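Local structure of MmoQ Response regulator (Methylococcus capsulatus, 3LJX) at residues 49-57 against 78-89. The protein is a response regulator with an HDOD domain, contained in this fragment, and as a whole protein probably makes cyclic di-GMP from two GTP. Sequence-based numbering, arbitrary orientation.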
ATOM      1  N   LEU A  49      -9.959   0.300  -0.001  1.00 23.53           N
ATOM      2  CA  LEU A  49     -10.835   0.159  -1.167  1.00 24.03           C
ATOM      3  C   LEU A  49     -10.043  -0.229  -2.411  1.00 23.09           C
ATOM      4  O   LEU A  49     -10.526  -0.986  -3.256  1.00 20.77           O
ATOM      5  CB  LEU A  49     -11.648   1.436  -1.418  1.00 26.72           C
ATOM      6  CG  LEU A  49     -12.709   1.332  -2.523  1.00 27.81           C
ATOM      7  CD1 LEU A  49     -13.659   0.125  -2.328  1.00 23.04           C
ATOM      8  CD2 LEU A  49     -13.484   2.618  -2.599  1.00 29.74           C
ATOM      9  N   THR A  50      -8.815   0.278  -2.508  1.00 22.05           N
ATOM     10  CA  THR A  50      -7.933  -0.071  -3.622  1.00 24.28           C
ATOM     11  C   THR A  50      -7.592  -1.562  -3.667  1.00 22.05           C
ATOM     12  O   THR A  50      -7.647  -2.197  -4.727  1.00 19.51           O
ATOM     13  CB  THR A  50      -6.653   0.741  -3.573  1.00 23.67           C
ATOM     14  OG1 THR A  50      -6.974   2.119  -3.814  1.00 24.46           O
ATOM     15  CG2 THR A  50      -5.706   0.244  -4.626  1.00 25.28           C
ATOM     16  N   GLY A  51      -7.243  -2.116  -2.510  1.00 21.93           N
ATOM     17  CA  GLY A  51      -7.043  -3.551  -2.385  1.00 23.68           C
ATOM     18  C   GLY A  51      -8.250  -4.385  -2.809  1.00 24.39           C
ATOM     19  O   GLY A  51      -8.100  -5.316  -3.607  1.00 22.89           O
ATOM     20  N   ARG A  52      -9.437  -4.067  -2.280  1.00 23.32           N
ATOM     21  CA  ARG A  52     -10.666  -4.806  -2.597  0.50 23.49           C
ATOM     22  C   ARG A  52     -10.897  -4.832  -4.093  1.00 22.87           C
ATOM     23  O   ARG A  52     -11.226  -5.863  -4.664  1.00 20.29           O
ATOM     24  CB  ARG A  52     -11.897  -4.157  -1.948  0.50 25.59           C
ATOM     25  CG  ARG A  52     -12.177  -4.538  -0.505  0.50 29.76           C
ATOM     26  CD  ARG A  52     -13.564  -4.016  -0.054  0.50 31.57           C
ATOM     27  NE  ARG A  52     -14.665  -4.861  -0.530  0.50 35.41           N
ATOM     28  CZ  ARG A  52     -15.942  -4.695  -0.190  0.50 37.03           C
ATOM     29  NH1 ARG A  52     -16.295  -3.709   0.628  0.50 39.73           N
ATOM     30  NH2 ARG A  52     -16.870  -5.515  -0.667  0.50 31.83           N
ATOM     31  N   ILE A  53     -10.731  -3.669  -4.720  1.00 20.59           N
ATOM     32  CA  ILE A  53     -10.933  -3.544  -6.158  1.00 20.72           C
ATOM     33  C   ILE A  53      -9.936  -4.391  -6.951  1.00 21.14           C
ATOM     34  O   ILE A  53     -10.326  -5.117  -7.856  1.00 23.87           O
ATOM     35  CB  ILE A  53     -10.904  -2.064  -6.604  1.00 21.52           C
ATOM     36  CG1 ILE A  53     -12.164  -1.365  -6.084  1.00 22.55           C
ATOM     37  CG2 ILE A  53     -10.826  -1.960  -8.136  1.00 14.97           C
ATOM     38  CD1 ILE A  53     -12.074   0.137  -6.060  1.00 22.49           C
ATOM     39  N   LEU A  54      -8.658  -4.321  -6.598  1.00 23.16           N
ATOM     40  CA  LEU A  54      -7.648  -5.122  -7.286  1.00 24.10           C
ATOM     41  C   LEU A  54      -7.964  -6.597  -7.122  1.00 21.86           C
ATOM     42  O   LEU A  54      -7.841  -7.389  -8.052  1.00 23.19           O
ATOM     43  CB  LEU A  54      -6.253  -4.844  -6.721  1.00 21.56           C
ATOM     44  CG  LEU A  54      -5.661  -3.473  -7.022  1.00 26.32           C
ATOM     45  CD1 LEU A  54      -4.250  -3.378  -6.454  1.00 29.18           C
ATOM     46  CD2 LEU A  54      -5.685  -3.178  -8.529  1.00 25.59           C
ATOM     47  N   ARG A  55      -8.376  -6.957  -5.922  1.00 15.42           N
ATOM     48  CA  ARG A  55      -8.636  -8.348  -5.615  1.00 20.71           C
ATOM     49  C   ARG A  55      -9.828  -8.876  -6.417  1.00 24.12           C
ATOM     50  O   ARG A  55      -9.826 -10.015  -6.915  1.00 18.73           O
ATOM     51  CB  ARG A  55      -8.911  -8.473  -4.129  1.00 24.31           C
ATOM     52  CG  ARG A  55      -9.385  -9.833  -3.710  1.00 34.98           C
ATOM     53  CD  ARG A  55      -9.382  -9.919  -2.207  1.00 46.03           C
ATOM     54  NE  ARG A  55     -10.231 -11.000  -1.748  1.00 60.78           N
ATOM     55  CZ  ARG A  55     -11.449 -10.826  -1.254  1.00 69.13           C
ATOM     56  NH1 ARG A  55     -11.957  -9.601  -1.140  1.00 67.02           N
ATOM     57  NH2 ARG A  55     -12.152 -11.882  -0.866  1.00 73.37           N
ATOM     58  N   PHE A  56     -10.853  -8.041  -6.528  1.00 24.11           N
ATOM     59  CA  PHE A  56     -12.020  -8.397  -7.311  1.00 27.88           C
ATOM     60  C   PHE A  56     -11.589  -8.571  -8.766  1.00 26.67           C
ATOM     61  O   PHE A  56     -11.912  -9.576  -9.403  1.00 22.94           O
ATOM     62  CB  PHE A  56     -13.094  -7.307  -7.178  1.00 25.62           C
ATOM     63  CG  PHE A  56     -14.247  -7.459  -8.132  1.00 25.18           C
ATOM     64  CD1 PHE A  56     -14.335  -6.667  -9.269  1.00 25.09           C
ATOM     65  CD2 PHE A  56     -15.259  -8.378  -7.881  1.00 29.68           C
ATOM     66  CE1 PHE A  56     -15.406  -6.792 -10.147  1.00 24.01           C
ATOM     67  CE2 PHE A  56     -16.338  -8.511  -8.760  1.00 29.39           C
ATOM     68  CZ  PHE A  56     -16.406  -7.719  -9.894  1.00 23.67           C
ATOM     69  N   ALA A  57     -10.832  -7.599  -9.273  1.00 19.49           N
ATOM     70  CA  ALA A  57     -10.464  -7.567 -10.693  1.00 21.90           C
ATOM     71  C   ALA A  57      -9.501  -8.678 -11.040  1.00 25.76           C
ATOM     72  O   ALA A  57      -9.415  -9.075 -12.197  1.00 25.04           O
ATOM     73  CB  ALA A  57      -9.834  -6.210 -11.063  1.00 21.66           C
ATOM     74  N   VAL A  78     -12.950  -4.421 -15.719  1.00 30.51           N
ATOM     75  CA  VAL A  78     -14.246  -4.935 -15.260  1.00 29.68           C
ATOM     76  C   VAL A  78     -15.437  -3.973 -15.473  1.00 29.79           C
ATOM     77  O   VAL A  78     -16.593  -4.378 -15.379  1.00 29.36           O
ATOM     78  CB  VAL A  78     -14.196  -5.391 -13.775  1.00 29.99           C
ATOM     79  CG1 VAL A  78     -13.175  -6.497 -13.596  1.00 30.58           C
ATOM     80  CG2 VAL A  78     -13.888  -4.224 -12.858  1.00 18.81           C
ATOM     81  N   GLY A  79     -15.144  -2.716 -15.782  1.00 28.14           N
ATOM     82  CA  GLY A  79     -16.173  -1.743 -16.088  1.00 26.10           C
ATOM     83  C   GLY A  79     -16.333  -0.768 -14.941  1.00 29.68           C
ATOM     84  O   GLY A  79     -16.144  -1.133 -13.768  1.00 30.37           O
ATOM     85  N   LEU A  80     -16.666   0.476 -15.274  1.00 24.33           N
ATOM     86  CA  LEU A  80     -16.944   1.501 -14.262  1.00 27.43           C
ATOM     87  C   LEU A  80     -18.120   1.150 -13.322  1.00 29.95           C
ATOM     88  O   LEU A  80     -18.056   1.420 -12.120  1.00 34.07           O
ATOM     89  CB  LEU A  80     -17.184   2.870 -14.923  1.00 27.74           C
ATOM     90  CG  LEU A  80     -17.694   4.004 -14.010  1.00 30.10           C
ATOM     91  CD1 LEU A  80     -16.801   4.224 -12.793  1.00 30.01           C
ATOM     92  CD2 LEU A  80     -17.809   5.293 -14.781  1.00 32.41           C
ATOM     93  N   PRO A  81     -19.205   0.560 -13.862  1.00 28.18           N
ATOM     94  CA  PRO A  81     -20.316   0.214 -12.960  1.00 28.94           C
ATOM     95  C   PRO A  81     -19.898  -0.734 -11.822  1.00 34.55           C
ATOM     96  O   PRO A  81     -20.269  -0.495 -10.658  1.00 34.10           O
ATOM     97  CB  PRO A  81     -21.333  -0.462 -13.890  1.00 27.83           C
ATOM     98  CG  PRO A  81     -21.059   0.155 -15.256  1.00 27.33           C
ATOM     99  CD  PRO A  81     -19.554   0.371 -15.287  1.00 26.03           C
ATOM    100  N   ALA A  82     -19.141  -1.790 -12.137  1.00 24.63           N
ATOM    101  CA  ALA A  82     -18.722  -2.720 -11.090  1.00 22.66           C
ATOM    102  C   ALA A  82     -17.834  -2.018 -10.060  1.00 25.08           C
ATOM    103  O   ALA A  82     -18.031  -2.173  -8.859  1.00 22.08           O
ATOM    104  CB  ALA A  82     -18.012  -3.934 -11.683  1.00 23.23           C
ATOM    105  N   VAL A  83     -16.874  -1.223 -10.527  1.00 24.15           N
ATOM    106  CA  VAL A  83     -15.984  -0.543  -9.603  1.00 26.86           C
ATOM    107  C   VAL A  83     -16.783   0.442  -8.752  1.00 33.93           C
ATOM    108  O   VAL A  83     -16.521   0.601  -7.550  1.00 35.78           O
ATOM    109  CB  VAL A  83     -14.826   0.158 -10.339  1.00 25.39           C
ATOM    110  CG1 VAL A  83     -14.143   1.180  -9.432  1.00 15.91           C
ATOM    111  CG2 VAL A  83     -13.839  -0.889 -10.866  1.00 23.80           C
ATOM    112  N   ARG A  84     -17.774   1.081  -9.368  1.00 30.50           N
ATOM    113  CA  ARG A  84     -18.632   2.016  -8.647  1.00 30.94           C
ATOM    114  C   ARG A  84     -19.358   1.332  -7.481  1.00 31.19           C
ATOM    115  O   ARG A  84     -19.466   1.893  -6.383  1.00 28.53           O
ATOM    116  CB  ARG A  84     -19.632   2.681  -9.589  1.00 33.58           C
ATOM    117  CG  ARG A  84     -20.413   3.801  -8.926  1.00 36.41           C
ATOM    118  CD  ARG A  84     -21.711   4.084  -9.657  1.00 39.62           C
ATOM    119  NE  ARG A  84     -21.643   5.312 -10.431  1.00 45.72           N
ATOM    120  CZ  ARG A  84     -21.523   5.350 -11.752  1.00 55.01           C
ATOM    121  NH1 ARG A  84     -21.465   4.213 -12.449  1.00 57.35           N
ATOM    122  NH2 ARG A  84     -21.470   6.525 -12.370  1.00 54.84           N
ATOM    123  N   GLN A  85     -19.836   0.112  -7.710  1.00 27.81           N
ATOM    124  CA  GLN A  85     -20.450  -0.677  -6.639  1.00 27.00           C
ATOM    125  C   GLN A  85     -19.544  -0.780  -5.400  1.00 29.27           C
ATOM    126  O   GLN A  85     -20.019  -0.684  -4.267  1.00 28.57           O
ATOM    127  CB  GLN A  85     -20.814  -2.080  -7.142  1.00 23.11           C
ATOM    128  CG  GLN A  85     -21.963  -2.095  -8.146  1.00 28.53           C
ATOM    129  CD  GLN A  85     -23.285  -1.757  -7.497  1.00 25.16           C
ATOM    130  OE1 GLN A  85     -23.630  -2.316  -6.454  1.00 23.05           O
ATOM    131  NE2 GLN A  85     -24.039  -0.841  -8.108  1.00 23.26           N
ATOM    132  N   PHE A  86     -18.246  -0.995  -5.609  1.00 23.77           N
ATOM    133  CA  PHE A  86     -17.326  -1.113  -4.483  1.00 23.66           C
ATOM    134  C   PHE A  86     -17.207   0.224  -3.769  1.00 28.77           C
ATOM    135  O   PHE A  86     -17.166   0.283  -2.528  1.00 30.60           O
ATOM    136  CB  PHE A  86     -15.953  -1.601  -4.949  1.00 22.59           C
ATOM    137  CG  PHE A  86     -15.895  -3.081  -5.152  1.00 24.76           C
ATOM    138  CD1 PHE A  86     -15.597  -3.924  -4.095  1.00 25.07           C
ATOM    139  CD2 PHE A  86     -16.177  -3.638  -6.392  1.00 24.12           C
ATOM    140  CE1 PHE A  86     -15.558  -5.304  -4.272  1.00 28.57           C
ATOM    141  CE2 PHE A  86     -16.150  -5.017  -6.578  1.00 26.58           C
ATOM    142  CZ  PHE A  86     -15.842  -5.852  -5.515  1.00 27.10           C
ATOM    143  N   ALA A  87     -17.155   1.297  -4.557  1.00 25.80           N
ATOM    144  CA  ALA A  87     -17.129   2.654  -4.004  1.00 26.30           C
ATOM    145  C   ALA A  87     -18.392   2.990  -3.191  1.00 31.11           C
ATOM    146  O   ALA A  87     -18.300   3.562  -2.102  1.00 31.56           O
ATOM    147  CB  ALA A  87     -16.893   3.680  -5.100  1.00 19.71           C
ATOM    148  N   LEU A  88     -19.563   2.611  -3.702  1.00 32.58           N
ATOM    149  CA  LEU A  88     -20.814   2.867  -2.987  1.00 30.23           C
ATOM    150  C   LEU A  88     -20.921   1.976  -1.765  1.00 32.18           C
ATOM    151  O   LEU A  88     -21.734   2.230  -0.880  1.00 30.97           O
ATOM    152  CB  LEU A  88     -22.027   2.610  -3.885  1.00 34.19           C
ATOM    153  CG  LEU A  88     -22.192   3.489  -5.125  1.00 35.43           C
ATOM    154  CD1 LEU A  88     -23.213   2.871  -6.073  1.00 37.87           C
ATOM    155  CD2 LEU A  88     -22.580   4.911  -4.743  1.00 29.12           C
ATOM    156  N   SER A  89     -20.118   0.918  -1.706  1.00 30.61           N
ATOM    157  CA  SER A  89     -20.249  -0.013  -0.586  1.00 33.24           C
ATOM    158  C   SER A  89     -19.757   0.610   0.718  1.00 39.14           C
ATOM    159  O   SER A  89     -20.112   0.149   1.794  1.00 42.46           O
ATOM    160  CB  SER A  89     -19.534  -1.341  -0.856  1.00 28.50           C
ATOM    161  OG  SER A  89     -18.136  -1.189  -0.713  1.00 40.50           O
TER
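Leu49 reaches helix 80-88 with both methyls. With CG anti to the backbone N (chi1 -173°), the side chain extends far enough to put CD1 3.9 Å from Phe86 CB, while CD2 rests on the backbone of Ala87. Arg52 has two conformers. In one, the guanidinium turns a face to the edge of the Phe86 ring, planes 85° apart, with NE near the ring plane, 3.8 Å from Phe86 CD1. This NE also forms a salt bridge with Asp13. Ser89 OG is close to Arg52 NH1 but not hydrogen-bonded to it; it donates to Phe86 O instead (2.5 Å). Ile53 sets CG1 against Phe86 CB and CD1 against Val83 CG1, 4.1 Å away.

The two helices belong to the all-helical HDOD domain and run roughly antiparallel, with Phe86 as a knob in the hole formed by Leu49, Arg52, Ile53 and Phe56. Helix 71-78 also touches Ile53 and Val83.

Phe56 offers one ring face to Phe86 CE2, and its CG is 3.5 Å from Phe86 CZ. The rings meet obliquely, planes at 55°. With an alanine in place of Phe86, this hole would probably be left unfilled and the Phe56 face would lose its partner. Phe56 CE1 also meets Val78 CG2 at 4.0 Å. Ala57 CB packs against Val78 CG1 (4.2 Å).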